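Local coordinates for MlnE (Bacillus amyloliquefaciens subsp. plantarum, PDB 5D2E), which is the N-terminal B-type ketoreductase domain of a macrolactin assembly-line protein, which holds NADP and probably reduces keto groups of the growing polyketide, at residues R126-F131 against A171-L176. Numbering follows the deposited sequence.
Sequences RHIIHF and AEILYL
Arg126 and Glu172 meet at the start of two parallel strands, and the arginine's path shows how its guanidinium gets there. Its CB and CG make no close approach to 171-176; the bend at chi2 (-130°) then brings CD to the carboxylate, and NE reaches Glu172 OE2 at 2.7 Å. That salt bridge uses the lone pair of OE2 directed away from OE1. OE2 lies at the guanidinium edge, 10° out of its plane, and the two flat groups are nearly coplanar. NH2 adds only a weak bond to the same oxygen, whereas NH1 turns to Glu58, placing the guanidinium between two acids.

Beginning with the backbones of this same pair, five N-H...O=C bonds join the strands, from Glu172 N to Arg126 O at one end to Leu176 N to His130 O (2.9 Å) at the other. Segment axes 17° apart and in-register CA pairs establish parallel pairing. The connection through helix 141-164 makes a beta-alpha-beta unit of the Rossmann-like half that lacks the NADP seen in this chain, as in the structural subdomain of polyketide ketoreductases.

On the face bearing Ile129 and Leu174, Ile129 CD1 packs on Leu174 CB at 3.8 Å and its CG2 on Leu176 CD1 at 3.7 Å, with Ile229 of helix 222-233 touching Ile129 and Leu176, and Glu232 of the same helix touching Leu174. Leu176 also crosses Phe131 at about a right angle, its CB 3.7 Å from ring atom CD1. On the other face, beneath helix 141-164, His130 ND1 lies in plane at the Tyr175 ring edge, 3.8 Å from CD1. A water hydrogen-bonded to this ND1 donates to Leu176 O, while Ser154 holds NE2, so both imidazole nitrogens are engaged and ring rotation is restrained.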
loop_
_atom_site.group_PDB
_atom_site.type_symbol
_atom_site.label_atom_id
_atom_site.label_comp_id
_atom_site.label_asym_id
_atom_site.label_seq_id
_atom_site.Cartn_x
_atom_site.Cartn_y
_atom_site.Cartn_z
ATOM N N ARG A 126 -25.718 -10.634 -4.535
ATOM C CA ARG A 126 -24.919 -11.011 -3.427
ATOM C C ARG A 126 -23.434 -11.190 -3.822
ATOM O O ARG A 126 -22.539 -10.699 -3.164
ATOM C CB ARG A 126 -25.397 -12.304 -2.855
ATOM C CG ARG A 126 -25.275 -12.294 -1.323
ATOM C CD ARG A 126 -24.586 -13.504 -0.884
ATOM N NE ARG A 126 -24.204 -13.452 0.525
ATOM C CZ ARG A 126 -24.975 -13.873 1.507
ATOM N NH1 ARG A 126 -26.210 -14.279 1.251
ATOM N NH2 ARG A 126 -24.528 -13.862 2.752
ATOM N N HIS A 127 -23.179 -11.821 -4.953
ATOM C CA HIS A 127 -21.816 -12.019 -5.416
ATOM C C HIS A 127 -21.428 -11.013 -6.439
ATOM O O HIS A 127 -22.033 -10.953 -7.473
ATOM C CB HIS A 127 -21.680 -13.417 -5.963
ATOM C CG HIS A 127 -22.364 -14.412 -5.093
ATOM N ND1 HIS A 127 -21.725 -15.029 -4.042
ATOM C CD2 HIS A 127 -23.675 -14.747 -4.995
ATOM C CE1 HIS A 127 -22.588 -15.760 -3.375
ATOM N NE2 HIS A 127 -23.778 -15.611 -3.935
ATOM N N ILE A 128 -20.384 -10.230 -6.147
ATOM C CA ILE A 128 -19.942 -9.172 -6.991
ATOM C C ILE A 128 -18.550 -9.523 -7.447
ATOM O O ILE A 128 -17.733 -9.899 -6.605
ATOM C CB ILE A 128 -19.811 -7.827 -6.232
ATOM C CG1 ILE A 128 -21.021 -7.496 -5.364
ATOM C CG2 ILE A 128 -19.478 -6.737 -7.185
ATOM C CD1 ILE A 128 -22.337 -7.611 -6.015
ATOM N N ILE A 129 -18.316 -9.419 -8.765
ATOM C CA ILE A 129 -17.037 -9.642 -9.391
ATOM C C ILE A 129 -16.611 -8.294 -10.000
ATOM O O ILE A 129 -17.272 -7.712 -10.819
ATOM C CB ILE A 129 -16.990 -10.727 -10.462
ATOM C CG1 ILE A 129 -17.575 -12.064 -9.949
ATOM C CG2 ILE A 129 -15.580 -10.826 -11.063
ATOM C CD1 ILE A 129 -16.842 -12.679 -8.844
ATOM N N HIS A 130 -15.457 -7.789 -9.539
ATOM C CA HIS A 130 -14.915 -6.579 -10.100
ATOM C C HIS A 130 -13.667 -6.949 -10.862
ATOM O O HIS A 130 -12.622 -7.319 -10.278
ATOM C CB HIS A 130 -14.594 -5.610 -8.985
ATOM C CG HIS A 130 -14.213 -4.253 -9.469
ATOM N ND1 HIS A 130 -12.930 -3.941 -9.859
ATOM C CD2 HIS A 130 -14.926 -3.100 -9.563
ATOM C CE1 HIS A 130 -12.876 -2.680 -10.253
ATOM N NE2 HIS A 130 -14.065 -2.132 -10.045
ATOM N N PHE A 131 -13.745 -6.876 -12.188
ATOM C CA PHE A 131 -12.613 -7.225 -13.016
ATOM C C PHE A 131 -12.363 -6.209 -14.133
ATOM O O PHE A 131 -12.578 -6.494 -15.319
ATOM C CB PHE A 131 -12.857 -8.624 -13.632
ATOM C CG PHE A 131 -11.676 -9.181 -14.466
ATOM C CD1 PHE A 131 -10.381 -8.840 -14.213
ATOM C CD2 PHE A 131 -11.911 -10.083 -15.468
ATOM C CE1 PHE A 131 -9.317 -9.400 -14.949
ATOM C CE2 PHE A 131 -10.874 -10.631 -16.207
ATOM C CZ PHE A 131 -9.576 -10.311 -15.923
ATOM N N ALA A 171 -22.822 -8.691 0.930
ATOM C CA ALA A 171 -22.210 -8.899 -0.406
ATOM C C ALA A 171 -20.890 -9.565 -0.195
ATOM O O ALA A 171 -20.189 -9.317 0.826
ATOM C CB ALA A 171 -22.016 -7.597 -1.125
ATOM N N GLU A 172 -20.545 -10.425 -1.154
ATOM C CA GLU A 172 -19.193 -10.968 -1.244
ATOM C C GLU A 172 -18.596 -10.386 -2.489
ATOM O O GLU A 172 -19.095 -10.648 -3.596
ATOM C CB GLU A 172 -19.190 -12.498 -1.336
ATOM C CG GLU A 172 -20.394 -13.223 -0.684
ATOM C CD GLU A 172 -20.495 -13.115 0.831
ATOM O OE1 GLU A 172 -19.446 -13.026 1.486
ATOM O OE2 GLU A 172 -21.632 -13.136 1.372
ATOM N N ILE A 173 -17.533 -9.622 -2.326
ATOM C CA ILE A 173 -16.938 -8.861 -3.427
ATOM C C ILE A 173 -15.584 -9.503 -3.780
ATOM O O ILE A 173 -14.749 -9.655 -2.888
ATOM C CB ILE A 173 -16.698 -7.419 -3.054
ATOM C CG1 ILE A 173 -18.025 -6.699 -2.711
ATOM C CG2 ILE A 173 -15.954 -6.722 -4.203
ATOM C CD1 ILE A 173 -18.342 -6.652 -1.217
ATOM N N LEU A 174 -15.379 -9.876 -5.036
ATOM C CA LEU A 174 -14.154 -10.466 -5.484
ATOM C C LEU A 174 -13.587 -9.537 -6.480
ATOM O O LEU A 174 -14.171 -9.312 -7.546
ATOM C CB LEU A 174 -14.357 -11.898 -6.062
ATOM C CG LEU A 174 -13.094 -12.541 -6.666
ATOM C CD1 LEU A 174 -11.964 -12.748 -5.644
ATOM C CD2 LEU A 174 -13.482 -13.881 -7.299
ATOM N N TYR A 175 -12.438 -8.952 -6.128
ATOM C CA TYR A 175 -11.688 -8.053 -6.937
ATOM C C TYR A 175 -10.565 -8.839 -7.597
ATOM O O TYR A 175 -9.809 -9.492 -6.922
ATOM C CB TYR A 175 -11.143 -6.938 -6.066
ATOM C CG TYR A 175 -10.004 -6.189 -6.661
ATOM C CD1 TYR A 175 -10.175 -5.270 -7.688
ATOM C CD2 TYR A 175 -8.698 -6.440 -6.218
ATOM C CE1 TYR A 175 -9.063 -4.642 -8.263
ATOM C CE2 TYR A 175 -7.605 -5.804 -6.790
ATOM C CZ TYR A 175 -7.787 -4.916 -7.791
ATOM O OH TYR A 175 -6.627 -4.292 -8.258
ATOM N N LEU A 176 -10.470 -8.738 -8.936
ATOM C CA LEU A 176 -9.487 -9.409 -9.767
ATOM C C LEU A 176 -8.649 -8.434 -10.546
ATOM O O LEU A 176 -9.135 -7.437 -11.021
ATOM C CB LEU A 176 -10.158 -10.329 -10.806
ATOM C CG LEU A 176 -11.286 -11.214 -10.299
ATOM C CD1 LEU A 176 -12.031 -11.980 -11.389
ATOM C CD2 LEU A 176 -10.705 -12.159 -9.296
HETATM O O HOH W 1 -10.638 -5.086 -11.164
#